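Local coordinates for BZZ1 protein (Saccharomyces cerevisiae, PDB 2A28) that acts in endocytosis and trafficking to the vacuole, and works with type I myosins to restore actin polarity after salt stress, here represented by its second SH3 domain, at residues Gly35-Glu40 and Gly46-Ser51. Residues are numbered along the deposited sequence; the frame is centred on the assembly and turned at random.
Sequences GWTYGE and GLFPTS
Thr-37 and Phe-48 form a hydrogen-bonded pair of an antiparallel beta hairpin in this SH3 domain. Thr-37 N donates to Phe-48 O at 2.9 Å, and Phe-48 N returns a bond to Thr-37 O. Gly-39 and Gly-46 make a second such pair, and Gly-39 N also comes to the edge of the Phe-48 ring. Phe-48 CG sits between its backbone N and carbonyl carbon (chi1 56°), and the ring lies across Thr-37, with Thr-37 O over a face, 3.4 Å from CD2. Thr-37 CB also lies over a face, 4.1 Å from the ring centroid, in a CH-pi contact. The methyl CG2 meets the ring at CZ, 3.5 Å away. Replacing Phe-48 with an alanine would probably open a gap beside the Thr-37 methyl and remove the CH-pi contact. Thr-37 OG1 lies 2.7 Å from Thr-50 OG1, the two threonine side chains crossing at about a right angle. Ile-25 and Val-27 of strand 24-27 add to the packing on this buried face.

Tyr-38 and Leu-47 share the other face, where Leu-47 CD2 reaches Tyr-38 CB at 3.8 Å. The Trp-36 ring lies alongside Pro-49, with CZ3 3.7 Å from Pro-49 CD. Trp-36 and Pro-49 occupy the positions of the tryptophan and proline that line the peptide groove in SH3 domains, so they probably do so here.

The chain turns into a 3-10 segment after Pro-49. Thr-50 N donates to Gly-35 O at 3.0 Å. A water links Gly-35 O to Ser-51 N. Asp-31 ties the two ends together, accepting from Gly-35 N through OD1 and hydrogen-bonding Thr-50 OG1 through OD2.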
loop_
_atom_site.group_PDB
_atom_site.type_symbol
_atom_site.label_atom_id
_atom_site.label_comp_id
_atom_site.label_asym_id
_atom_site.label_seq_id
_atom_site.Cartn_x
_atom_site.Cartn_y
_atom_site.Cartn_z
ATOM N N GLY A 35 3.583 -9.991 -3.257
ATOM C CA GLY A 35 3.959 -8.678 -3.774
ATOM C C GLY A 35 3.038 -7.575 -3.300
ATOM O O GLY A 35 3.271 -6.409 -3.650
ATOM N N TRP A 36 1.960 -7.901 -2.562
ATOM C CA TRP A 36 0.958 -6.937 -2.097
ATOM C C TRP A 36 0.962 -6.902 -0.596
ATOM O O TRP A 36 0.950 -7.937 0.075
ATOM C CB TRP A 36 -0.420 -7.347 -2.638
ATOM C CG TRP A 36 -0.423 -7.300 -4.131
ATOM C CD1 TRP A 36 -0.075 -8.352 -4.925
ATOM C CD2 TRP A 36 -0.776 -6.224 -4.998
ATOM N NE1 TRP A 36 -0.166 -8.002 -6.243
ATOM C CE2 TRP A 36 -0.602 -6.695 -6.324
ATOM C CE3 TRP A 36 -1.222 -4.918 -4.766
ATOM C CZ2 TRP A 36 -0.858 -5.883 -7.400
ATOM C CZ3 TRP A 36 -1.478 -4.114 -5.846
ATOM C CH2 TRP A 36 -1.287 -4.610 -7.121
ATOM N N THR A 37 0.798 -5.698 -0.069
ATOM C CA THR A 37 0.543 -5.459 1.358
ATOM C C THR A 37 -0.835 -4.866 1.499
ATOM O O THR A 37 -1.292 -4.121 0.611
ATOM C CB THR A 37 1.588 -4.493 1.886
ATOM O OG1 THR A 37 2.895 -5.080 1.763
ATOM C CG2 THR A 37 1.381 -4.076 3.340
ATOM N N TYR A 38 -1.531 -5.262 2.536
ATOM C CA TYR A 38 -2.863 -4.716 2.849
ATOM C C TYR A 38 -2.654 -3.685 3.949
ATOM O O TYR A 38 -2.093 -4.012 5.016
ATOM C CB TYR A 38 -3.756 -5.840 3.352
ATOM C CG TYR A 38 -5.173 -5.420 3.693
ATOM C CD1 TYR A 38 -5.983 -4.904 2.713
ATOM C CD2 TYR A 38 -5.624 -5.599 4.986
ATOM C CE1 TYR A 38 -7.266 -4.540 3.046
ATOM C CE2 TYR A 38 -6.944 -5.212 5.309
ATOM C CZ TYR A 38 -7.744 -4.687 4.315
ATOM O OH TYR A 38 -9.055 -4.287 4.556
ATOM N N GLY A 39 -3.090 -2.436 3.736
ATOM C CA GLY A 39 -2.897 -1.431 4.759
ATOM C C GLY A 39 -3.829 -0.253 4.562
ATOM O O GLY A 39 -4.698 -0.263 3.731
ATOM N N GLU A 40 -3.557 0.761 5.362
ATOM C CA GLU A 40 -4.456 1.913 5.398
ATOM C C GLU A 40 -3.672 3.229 5.453
ATOM O O GLU A 40 -2.709 3.322 6.213
ATOM C CB GLU A 40 -5.214 1.724 6.715
ATOM C CG GLU A 40 -6.125 2.730 7.326
ATOM C CD GLU A 40 -5.453 3.671 8.307
ATOM O OE1 GLU A 40 -5.621 4.907 8.185
ATOM O OE2 GLU A 40 -4.737 3.222 9.247
ATOM N N GLY A 46 -6.688 -0.874 1.597
ATOM C CA GLY A 46 -6.668 -1.844 0.533
ATOM C C GLY A 46 -5.288 -2.331 0.264
ATOM O O GLY A 46 -4.313 -2.125 1.027
ATOM N N LEU A 47 -5.148 -3.074 -0.814
ATOM C CA LEU A 47 -3.920 -3.655 -1.261
ATOM C C LEU A 47 -3.106 -2.672 -2.127
ATOM O O LEU A 47 -3.612 -1.997 -2.989
ATOM C CB LEU A 47 -4.161 -4.893 -2.149
ATOM C CG LEU A 47 -4.919 -6.041 -1.493
ATOM C CD1 LEU A 47 -5.291 -7.096 -2.510
ATOM C CD2 LEU A 47 -4.072 -6.667 -0.393
ATOM N N PHE A 48 -1.790 -2.711 -1.906
ATOM C CA PHE A 48 -0.879 -1.900 -2.725
ATOM C C PHE A 48 0.423 -2.675 -2.893
ATOM O O PHE A 48 0.745 -3.569 -2.093
ATOM C CB PHE A 48 -0.569 -0.525 -2.075
ATOM C CG PHE A 48 -0.023 -0.645 -0.690
ATOM C CD1 PHE A 48 1.350 -0.615 -0.459
ATOM C CD2 PHE A 48 -0.826 -0.793 0.408
ATOM C CE1 PHE A 48 1.881 -0.771 0.781
ATOM C CE2 PHE A 48 -0.336 -0.938 1.658
ATOM C CZ PHE A 48 1.033 -0.889 1.876
ATOM N N PRO A 49 1.219 -2.341 -3.913
ATOM C CA PRO A 49 2.449 -3.106 -4.122
ATOM C C PRO A 49 3.531 -2.769 -3.112
ATOM O O PRO A 49 3.981 -1.631 -2.988
ATOM C CB PRO A 49 2.880 -2.757 -5.547
ATOM C CG PRO A 49 1.712 -2.065 -6.175
ATOM C CD PRO A 49 0.947 -1.444 -5.036
ATOM N N THR A 50 4.019 -3.782 -2.410
ATOM C CA THR A 50 5.020 -3.617 -1.383
ATOM C C THR A 50 6.267 -2.917 -1.880
ATOM O O THR A 50 6.865 -2.082 -1.208
ATOM C CB THR A 50 5.411 -5.015 -0.845
ATOM O OG1 THR A 50 4.185 -5.677 -0.554
ATOM C CG2 THR A 50 6.302 -4.985 0.362
ATOM N N SER A 51 6.714 -3.292 -3.071
ATOM C CA SER A 51 7.936 -2.843 -3.677
ATOM C C SER A 51 7.884 -1.385 -4.139
ATOM O O SER A 51 8.894 -0.816 -4.506
ATOM C CB SER A 51 8.284 -3.744 -4.872
ATOM O OG SER A 51 7.316 -3.588 -5.952
HETATM O O HOH W 1 5.569 -5.446 -4.685
#